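Local coordinates for protein DNA helicase RecQ (Deinococcus radiodurans, PDB 4Q48) that probably couples ATP hydrolysis to the unwinding of duplex DNA, translocating in the 3'-5' direction, as a RecQ-family helicase whose catalytic core is modelled here, at residues Glu377-Val385 with Glu396-Cys404; Phe207-Val216 with Tyr320-Gly331. All blocks are in the same frame, centred on the assembly; numbering follows the deposited sequence.

Overall arrangement
Contact 1 builds the zinc-binding module, joining 377-385 to 396-404 around the metal. Contact 2 lies in the second RecA-like domain, where the edge strand 212-218 and the loop leading into it meet helix 317-324 and the residues that follow. Their centres are about 14 Å apart, and they touch directly through 207-216: Arg383 NH2 lies 2.6 Å from Ile212 O, a probable hydrogen bond, and Asn400 OD1 lies 2.7 Å from Gln213 NE2. The Tyr214 side chain comes within about 4 Å of that of Cys401 and about 7 Å of the zinc ion. Strand 212-218 thus meets both the zinc module and residues 320-331.

Contact 1 of 2, residues Glu377-Val385 with Glu396-Cys404; sequences EAATCRRQV and EPCGNCDVC. With ZN (zinc ion), chain C.
Cys381 joins Cys398, Cys401 and Cys404 in a four-cysteine zinc site, the mark of the RecQ zinc-binding domain, with SG-zinc bonds of 2.3 to 2.4 Å. Three ligands come from 396-404, the fourth, Cys381, from the start of helix 382-389. Its SG, anti to the backbone N (chi1 -177°), receives Cys398 N at 3.4 Å and also caps the helix by accepting from Gln384 N. Cys401 SG caps helix 402-405 likewise, through Cys404 N. Arg383 NE points straight at Cys398 SG, 3.3 Å away and in the guanidinium plane, placing positive charge beside a probable thiolate. NH2 of Arg383 reaches Asn400 O from above the carbonyl plane and also donates to Ile212 O, while NH1 forms a salt bridge to Asp208 OD1.

Arg382 NH1 makes a salt bridge to Asp402 OD1 at 3.0 Å, on the syn side but tilted 25° out of the carboxylate plane. In van der Waals contact, Val403 CG1 packs on Thr380 C and Cys381 N, its CG2 on Arg382 NH1 and CG.

Strand 212-218 flanks the module, taking Asp402 OD2 at Val216 N; Tyr375 of helix 359-376 forms a cation-pi pair with Arg382, and Leu508 of strand 508-510 packs on Ala379 and Thr380.

Contact 2 of 2, residues Phe207-Val216 with Tyr320-Gly331; sequences FDRPNIQYRV and YYQETGRAGRDG
Phe207 turns a ring edge toward the face of Tyr321 in an offset edge-to-face pair, centroids 5.9 Å apart and planes at 68°. The phenol of Tyr321 also points in its ring plane at Phe207 O; a hydrogen bond is likely, though the modelled separation is too short to trust. Deeper in, Ile212 CD1 lies 3.7 Å from Thr324 O and also touches Ala327, while covering the centre of one face of the Arg209 guanidinium. Tyr214 packs edge-on against helix 317-324: Tyr320 OH lies near CD1 and Thr324 OG1 near CE1. Tyr320 OH bonds to Tyr375 OH of helix 359-376.

Residues 322-329 read QETGRAGR, the signature of helicase motif VI, and Arg209 holds the backbone of its second half. Bent at chi2 and chi3 (-82° and -44°), its chain folds back so that NH1 meets Gly325 O at 2.7 Å, in the carbonyl plane on a lone pair. NH2 adds weak bonds to Ala327 O and Gly328 O. Asn211 ND2 grips firmly too, donating in plane to Gly328 O at 2.9 Å, which also accepts from Gly331 N, and to Leu332 O.

The rim is looser. Arg209 NH1 lies over one face of the exposed Arg329 guanidinium, toward its rim and 3.6 Å from Arg329 NE, two like charges close together; both nitrogens turn to Gly325 O, Arg329 NE only weakly. Exposed Gly331 lies against the Asn211 side chain.

Contact 1 of 2, residues Glu377-Val385 with Glu396-Cys404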
loop_
_atom_site.group_PDB
_atom_site.type_symbol
_atom_site.label_atom_id
_atom_site.label_comp_id
_atom_site.label_asym_id
_atom_site.label_seq_id
_atom_site.Cartn_x
_atom_site.Cartn_y
_atom_site.Cartn_z
ATOM N N GLU A 377 -15.749 5.693 5.081
ATOM C CA GLU A 377 -17.145 5.410 5.422
ATOM C C GLU A 377 -17.377 4.164 6.264
ATOM O O GLU A 377 -18.524 3.707 6.386
ATOM C CB GLU A 377 -17.963 5.320 4.127
ATOM C CG GLU A 377 -18.452 6.666 3.653
ATOM C CD GLU A 377 -18.643 6.712 2.161
ATOM O OE1 GLU A 377 -18.753 5.626 1.551
ATOM O OE2 GLU A 377 -18.654 7.834 1.597
ATOM N N ALA A 378 -16.309 3.596 6.813
ATOM C CA ALA A 378 -16.414 2.297 7.479
ATOM C C ALA A 378 -17.502 2.253 8.540
ATOM O O ALA A 378 -17.684 3.186 9.338
ATOM C CB ALA A 378 -15.099 1.907 8.079
ATOM N N ALA A 379 -18.269 1.172 8.519
ATOM C CA ALA A 379 -19.362 1.026 9.468
ATOM C C ALA A 379 -18.865 0.118 10.580
ATOM O O ALA A 379 -19.395 0.078 11.669
ATOM C CB ALA A 379 -20.564 0.470 8.790
ATOM N N THR A 380 -17.771 -0.555 10.295
ATOM C CA THR A 380 -17.070 -1.365 11.269
ATOM C C THR A 380 -15.634 -0.889 11.301
ATOM O O THR A 380 -15.207 -0.184 10.399
ATOM C CB THR A 380 -17.151 -2.873 10.897
ATOM O OG1 THR A 380 -16.716 -3.069 9.526
ATOM C CG2 THR A 380 -18.588 -3.365 11.013
ATOM N N CYS A 381 -14.907 -1.282 12.337
ATOM C CA CYS A 381 -13.491 -0.926 12.576
ATOM C C CYS A 381 -12.712 -0.383 11.380
ATOM O O CYS A 381 -12.598 -1.073 10.360
ATOM C CB CYS A 381 -12.781 -2.158 13.112
ATOM S SG CYS A 381 -11.040 -1.949 13.550
ATOM N N ARG A 382 -12.211 0.851 11.482
ATOM C CA ARG A 382 -11.441 1.450 10.383
ATOM C C ARG A 382 -10.159 0.696 10.106
ATOM O O ARG A 382 -9.754 0.584 8.960
ATOM C CB ARG A 382 -11.018 2.881 10.671
ATOM C CG ARG A 382 -12.029 3.760 11.249
ATOM C CD ARG A 382 -11.605 5.149 10.968
ATOM N NE ARG A 382 -12.245 5.505 9.728
ATOM C CZ ARG A 382 -13.458 6.020 9.679
ATOM N NH1 ARG A 382 -14.112 6.269 10.811
ATOM N NH2 ARG A 382 -13.999 6.302 8.509
ATOM N N ARG A 383 -9.503 0.237 11.174
ATOM C CA ARG A 383 -8.184 -0.368 11.068
ATOM C C ARG A 383 -8.274 -1.623 10.202
ATOM O O ARG A 383 -7.511 -1.769 9.257
ATOM C CB ARG A 383 -7.614 -0.704 12.455
ATOM C CG ARG A 383 -6.090 -0.850 12.500
ATOM C CD ARG A 383 -5.576 -1.201 13.871
ATOM N NE ARG A 383 -5.802 -0.133 14.829
ATOM C CZ ARG A 383 -4.909 0.811 15.116
ATOM N NH1 ARG A 383 -3.732 0.793 14.507
ATOM N NH2 ARG A 383 -5.184 1.762 16.016
ATOM N N GLN A 384 -9.267 -2.473 10.476
ATOM C CA GLN A 384 -9.510 -3.656 9.661
ATOM C C GLN A 384 -9.609 -3.304 8.178
ATOM O O GLN A 384 -8.982 -3.971 7.344
ATOM C CB GLN A 384 -10.776 -4.388 10.098
ATOM C CG GLN A 384 -10.586 -5.290 11.304
ATOM C CD GLN A 384 -11.885 -5.919 11.803
ATOM O OE1 GLN A 384 -12.979 -5.363 11.646
ATOM N NE2 GLN A 384 -11.762 -7.078 12.433
ATOM N N VAL A 385 -10.358 -2.260 7.840
ATOM C CA VAL A 385 -10.518 -1.883 6.438
ATOM C C VAL A 385 -9.210 -1.410 5.833
ATOM O O VAL A 385 -8.894 -1.753 4.694
ATOM C CB VAL A 385 -11.585 -0.783 6.265
ATOM C CG1 VAL A 385 -11.505 -0.131 4.877
ATOM C CG2 VAL A 385 -13.000 -1.330 6.536
ATOM N N GLU A 396 -9.923 -9.555 14.536
ATOM C CA GLU A 396 -10.835 -8.942 15.483
ATOM C C GLU A 396 -10.727 -7.402 15.411
ATOM O O GLU A 396 -9.668 -6.865 15.064
ATOM C CB GLU A 396 -10.524 -9.462 16.892
ATOM C CG GLU A 396 -10.599 -10.992 17.015
ATOM C CD GLU A 396 -12.010 -11.567 16.842
ATOM O OE1 GLU A 396 -12.884 -11.307 17.705
ATOM O OE2 GLU A 396 -12.246 -12.270 15.829
ATOM N N PRO A 397 -11.845 -6.692 15.670
ATOM C CA PRO A 397 -11.862 -5.226 15.781
ATOM C C PRO A 397 -10.765 -4.718 16.707
ATOM O O PRO A 397 -10.451 -5.389 17.690
ATOM C CB PRO A 397 -13.246 -4.936 16.340
ATOM C CG PRO A 397 -14.086 -6.062 15.842
ATOM C CD PRO A 397 -13.205 -7.258 15.694
ATOM N N CYS A 398 -10.175 -3.572 16.389
ATOM C CA CYS A 398 -8.970 -3.156 17.094
ATOM C C CYS A 398 -9.226 -2.511 18.465
ATOM O O CYS A 398 -8.464 -2.742 19.399
ATOM C CB CYS A 398 -8.157 -2.194 16.231
ATOM S SG CYS A 398 -8.868 -0.540 16.114
ATOM N N GLY A 399 -10.296 -1.732 18.607
ATOM C CA GLY A 399 -10.543 -1.081 19.880
ATOM C C GLY A 399 -9.731 0.192 20.054
ATOM O O GLY A 399 -9.655 0.753 21.148
ATOM N N ASN A 400 -9.090 0.638 18.982
ATOM C CA ASN A 400 -8.353 1.886 19.032
ATOM C C ASN A 400 -8.600 2.693 17.763
ATOM O O ASN A 400 -7.685 3.303 17.212
ATOM C CB ASN A 400 -6.865 1.635 19.207
ATOM C CG ASN A 400 -6.143 2.835 19.785
ATOM O OD1 ASN A 400 -6.677 3.521 20.666
ATOM N ND2 ASN A 400 -4.932 3.120 19.275
ATOM N N CYS A 401 -9.848 2.727 17.314
ATOM C CA CYS A 401 -10.210 3.624 16.227
ATOM C C CYS A 401 -11.556 4.261 16.563
ATOM O O CYS A 401 -12.275 3.769 17.448
ATOM C CB CYS A 401 -10.251 2.883 14.886
ATOM S SG CYS A 401 -11.644 1.813 14.688
ATOM N N ASP A 402 -11.870 5.383 15.921
ATOM C CA ASP A 402 -13.092 6.088 16.268
ATOM C C ASP A 402 -14.342 5.265 15.994
ATOM O O ASP A 402 -15.311 5.378 16.726
ATOM C CB ASP A 402 -13.164 7.429 15.556
ATOM C CG ASP A 402 -13.136 7.303 14.060
ATOM O OD1 ASP A 402 -12.917 6.174 13.539
ATOM O OD2 ASP A 402 -13.297 8.358 13.408
ATOM N N VAL A 403 -14.322 4.412 14.978
ATOM C CA VAL A 403 -15.462 3.539 14.728
ATOM C C VAL A 403 -15.660 2.531 15.856
ATOM O O VAL A 403 -16.780 2.350 16.343
ATOM C CB VAL A 403 -15.287 2.775 13.394
ATOM C CG1 VAL A 403 -16.284 1.625 13.273
ATOM C CG2 VAL A 403 -15.386 3.736 12.217
ATOM N N CYS A 404 -14.561 1.900 16.278
ATOM C CA CYS A 404 -14.567 0.928 17.375
ATOM C C CYS A 404 -15.044 1.557 18.695
ATOM O O CYS A 404 -15.853 0.970 19.418
ATOM C CB CYS A 404 -13.171 0.328 17.560
ATOM S SG CYS A 404 -12.865 -1.157 16.682
HETATM ZN ZN ZN C . -11.097 -0.347 15.289
#

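Contact 2 of 2, residues Phe207-Val216 with Tyr320-Gly331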
loop_
_atom_site.group_PDB
_atom_site.type_symbol
_atom_site.label_atom_id
_atom_site.label_comp_id
_atom_site.label_asym_id
_atom_site.label_seq_id
_atom_site.Cartn_x
_atom_site.Cartn_y
_atom_site.Cartn_z
ATOM N N PHE A 207 1.397 -4.431 8.785
ATOM C CA PHE A 207 1.386 -2.996 8.506
ATOM C C PHE A 207 0.838 -2.229 9.717
ATOM O O PHE A 207 0.919 -1.004 9.801
ATOM C CB PHE A 207 0.548 -2.707 7.276
ATOM C CG PHE A 207 1.206 -3.108 5.998
ATOM C CD1 PHE A 207 1.208 -4.448 5.591
ATOM C CD2 PHE A 207 1.826 -2.155 5.183
ATOM C CE1 PHE A 207 1.813 -4.830 4.396
ATOM C CE2 PHE A 207 2.439 -2.541 3.983
ATOM C CZ PHE A 207 2.426 -3.879 3.592
ATOM N N ASP A 208 0.275 -2.972 10.655
ATOM C CA ASP A 208 -0.401 -2.344 11.742
ATOM C C ASP A 208 0.557 -1.470 12.552
ATOM O O ASP A 208 1.756 -1.734 12.659
ATOM C CB ASP A 208 -1.065 -3.374 12.649
ATOM C CG ASP A 208 -2.020 -2.732 13.636
ATOM O OD1 ASP A 208 -2.396 -1.554 13.410
ATOM O OD2 ASP A 208 -2.385 -3.403 14.624
ATOM N N ARG A 209 0.012 -0.367 13.043
ATOM C CA ARG A 209 0.715 0.491 13.957
ATOM C C ARG A 209 -0.205 0.714 15.154
ATOM O O ARG A 209 -0.836 1.740 15.279
ATOM C CB ARG A 209 1.111 1.803 13.274
ATOM C CG ARG A 209 1.956 1.615 12.004
ATOM C CD ARG A 209 3.441 1.406 12.315
ATOM N NE ARG A 209 4.000 2.306 13.326
ATOM C CZ ARG A 209 4.374 3.562 13.085
ATOM N NH1 ARG A 209 4.284 4.079 11.862
ATOM N NH2 ARG A 209 4.869 4.300 14.060
ATOM N N PRO A 210 -0.301 -0.282 16.032
ATOM C CA PRO A 210 -1.263 -0.310 17.142
ATOM C C PRO A 210 -1.338 0.971 18.005
ATOM O O PRO A 210 -2.398 1.285 18.576
ATOM C CB PRO A 210 -0.760 -1.483 17.984
ATOM C CG PRO A 210 -0.080 -2.372 16.978
ATOM C CD PRO A 210 0.600 -1.448 16.043
ATOM N N ASN A 211 -0.224 1.698 18.109
ATOM C CA ASN A 211 -0.176 2.831 19.013
ATOM C C ASN A 211 -0.759 4.077 18.360
ATOM O O ASN A 211 -1.037 5.084 19.045
ATOM C CB ASN A 211 1.261 3.070 19.514
ATOM C CG ASN A 211 2.227 3.346 18.406
ATOM O OD1 ASN A 211 2.339 2.561 17.458
ATOM N ND2 ASN A 211 2.952 4.459 18.510
ATOM N N ILE A 212 -0.996 3.989 17.049
ATOM C CA ILE A 212 -1.652 5.071 16.327
ATOM C C ILE A 212 -3.145 4.813 16.326
ATOM O O ILE A 212 -3.592 3.781 15.795
ATOM C CB ILE A 212 -1.175 5.182 14.881
ATOM C CG1 ILE A 212 0.336 5.403 14.835
ATOM C CG2 ILE A 212 -1.926 6.296 14.168
ATOM C CD1 ILE A 212 0.913 5.339 13.435
ATOM N N GLN A 213 -3.913 5.734 16.928
ATOM C CA GLN A 213 -5.373 5.646 16.911
ATOM C C GLN A 213 -5.942 6.336 15.664
ATOM O O GLN A 213 -5.618 7.495 15.412
ATOM C CB GLN A 213 -5.965 6.247 18.176
ATOM C CG GLN A 213 -7.440 6.507 18.058
ATOM C CD GLN A 213 -8.140 6.772 19.381
ATOM O OE1 GLN A 213 -8.942 7.710 19.507
ATOM N NE2 GLN A 213 -7.853 5.938 20.372
ATOM N N TYR A 214 -6.761 5.639 14.868
ATOM C CA TYR A 214 -7.263 6.238 13.607
ATOM C C TYR A 214 -8.648 6.901 13.737
ATOM O O TYR A 214 -9.586 6.313 14.291
ATOM C CB TYR A 214 -7.292 5.195 12.483
ATOM C CG TYR A 214 -5.910 4.699 12.121
ATOM C CD1 TYR A 214 -5.130 5.356 11.173
ATOM C CD2 TYR A 214 -5.374 3.591 12.768
ATOM C CE1 TYR A 214 -3.862 4.900 10.860
ATOM C CE2 TYR A 214 -4.108 3.145 12.484
ATOM C CZ TYR A 214 -3.353 3.793 11.528
ATOM O OH TYR A 214 -2.095 3.306 11.264
ATOM N N ARG A 215 -8.737 8.146 13.269
ATOM C CA ARG A 215 -9.994 8.882 13.258
ATOM C C ARG A 215 -10.253 9.629 11.967
ATOM O O ARG A 215 -9.399 10.384 11.482
ATOM C CB ARG A 215 -10.056 9.900 14.387
ATOM C CG ARG A 215 -10.066 9.338 15.791
ATOM C CD ARG A 215 -10.231 10.502 16.748
ATOM N NE ARG A 215 -9.491 10.256 17.969
ATOM C CZ ARG A 215 -9.204 11.192 18.855
ATOM N NH1 ARG A 215 -9.598 12.432 18.625
ATOM N NH2 ARG A 215 -8.512 10.877 19.943
ATOM N N VAL A 216 -11.462 9.443 11.445
ATOM C CA VAL A 216 -11.946 10.195 10.300
ATOM C C VAL A 216 -13.316 10.746 10.691
ATOM O O VAL A 216 -14.099 10.062 11.330
ATOM C CB VAL A 216 -12.043 9.316 9.030
ATOM C CG1 VAL A 216 -12.492 10.138 7.861
ATOM C CG2 VAL A 216 -10.700 8.643 8.726
ATOM N N TYR A 320 -2.051 8.001 2.471
ATOM C CA TYR A 320 -2.641 8.169 3.786
ATOM C C TYR A 320 -1.867 7.335 4.807
ATOM O O TYR A 320 -1.534 7.805 5.904
ATOM C CB TYR A 320 -4.129 7.804 3.753
ATOM C CG TYR A 320 -4.789 7.822 5.104
ATOM C CD1 TYR A 320 -5.151 9.010 5.718
ATOM C CD2 TYR A 320 -5.014 6.638 5.790
ATOM C CE1 TYR A 320 -5.743 9.010 6.978
ATOM C CE2 TYR A 320 -5.600 6.631 7.033
ATOM C CZ TYR A 320 -5.966 7.816 7.631
ATOM O OH TYR A 320 -6.557 7.776 8.883
ATOM N N TYR A 321 -1.565 6.101 4.448
ATOM C CA TYR A 321 -0.813 5.234 5.348
ATOM C C TYR A 321 0.618 5.744 5.595
ATOM O O TYR A 321 1.129 5.687 6.722
ATOM C CB TYR A 321 -0.766 3.815 4.790
ATOM C CG TYR A 321 -0.029 2.881 5.676
ATOM C CD1 TYR A 321 -0.666 2.273 6.758
ATOM C CD2 TYR A 321 1.322 2.637 5.478
ATOM C CE1 TYR A 321 0.023 1.408 7.594
ATOM C CE2 TYR A 321 2.020 1.794 6.312
ATOM C CZ TYR A 321 1.369 1.179 7.358
ATOM O OH TYR A 321 2.085 0.333 8.155
ATOM N N GLN A 322 1.276 6.252 4.559
ATOM C CA GLN A 322 2.642 6.699 4.767
ATOM C C GLN A 322 2.577 7.973 5.608
ATOM O O GLN A 322 3.378 8.169 6.527
ATOM C CB GLN A 322 3.396 6.966 3.453
ATOM C CG GLN A 322 4.565 7.941 3.681
ATOM C CD GLN A 322 5.206 8.514 2.419
ATOM O OE1 GLN A 322 4.515 8.949 1.488
ATOM N NE2 GLN A 322 6.540 8.561 2.405
ATOM N N GLU A 323 1.600 8.827 5.326
ATOM C CA GLU A 323 1.528 10.081 6.050
ATOM C C GLU A 323 1.158 9.884 7.531
ATOM O O GLU A 323 1.902 10.287 8.398
ATOM C CB GLU A 323 0.549 11.022 5.367
ATOM C CG GLU A 323 1.133 11.711 4.174
ATOM C CD GLU A 323 0.083 12.083 3.143
ATOM O OE1 GLU A 323 -1.080 12.316 3.542
ATOM O OE2 GLU A 323 0.411 12.114 1.929
ATOM N N THR A 324 0.045 9.231 7.824
ATOM C CA THR A 324 -0.289 8.940 9.202
ATOM C C THR A 324 0.835 8.158 9.891
ATOM O O THR A 324 1.025 8.258 11.112
ATOM C CB THR A 324 -1.590 8.119 9.329
ATOM O OG1 THR A 324 -1.404 6.850 8.705
ATOM C CG2 THR A 324 -2.767 8.826 8.703
ATOM N N GLY A 325 1.550 7.349 9.109
ATOM C CA GLY A 325 2.568 6.477 9.648
ATOM C C GLY A 325 3.772 7.197 10.192
ATOM O O GLY A 325 4.616 6.590 10.825
ATOM N N ARG A 326 3.865 8.495 9.953
ATOM C CA ARG A 326 4.991 9.262 10.474
ATOM C C ARG A 326 4.802 9.584 11.925
ATOM O O ARG A 326 5.663 10.196 12.559
ATOM C CB ARG A 326 5.184 10.560 9.698
ATOM C CG ARG A 326 5.580 10.365 8.277
ATOM C CD ARG A 326 6.260 11.572 7.752
ATOM N NE ARG A 326 7.086 11.264 6.593
ATOM C CZ ARG A 326 6.643 11.326 5.348
ATOM N NH1 ARG A 326 5.378 11.674 5.124
ATOM N NH2 ARG A 326 7.456 11.051 4.331
ATOM N N ALA A 327 3.691 9.123 12.466
ATOM C CA ALA A 327 3.344 9.412 13.829
ATOM C C ALA A 327 3.786 8.268 14.699
ATOM O O ALA A 327 3.992 7.178 14.204
ATOM C CB ALA A 327 1.856 9.645 13.958
ATOM N N GLY A 328 4.020 8.561 15.974
ATOM C CA GLY A 328 4.254 7.559 16.980
ATOM C C GLY A 328 5.394 6.608 16.706
ATOM O O GLY A 328 5.286 5.421 16.988
ATOM N N ARG A 329 6.504 7.123 16.202
ATOM C CA ARG A 329 7.616 6.252 15.858
ATOM C C ARG A 329 8.417 5.962 17.113
ATOM O O ARG A 329 9.453 5.304 17.063
ATOM C CB ARG A 329 8.486 6.857 14.750
ATOM C CG ARG A 329 7.769 6.876 13.411
ATOM C CD ARG A 329 7.947 5.614 12.596
ATOM N NE ARG A 329 7.403 5.818 11.251
ATOM C CZ ARG A 329 7.652 5.045 10.197
ATOM N NH1 ARG A 329 8.484 4.020 10.309
ATOM N NH2 ARG A 329 7.090 5.326 9.022
ATOM N N ASP A 330 7.941 6.481 18.242
ATOM C CA ASP A 330 8.552 6.147 19.524
ATOM C C ASP A 330 7.725 5.100 20.284
ATOM O O ASP A 330 7.976 4.842 21.460
ATOM C CB ASP A 330 8.712 7.396 20.374
ATOM C CG ASP A 330 7.368 8.092 20.663
ATOM O OD1 ASP A 330 6.299 7.644 20.150
ATOM O OD2 ASP A 330 7.398 9.099 21.411
ATOM N N GLY A 331 6.796 4.459 19.577
ATOM C CA GLY A 331 5.938 3.430 20.145
ATOM C C GLY A 331 4.834 3.908 21.078
ATOM O O GLY A 331 3.982 3.113 21.494
#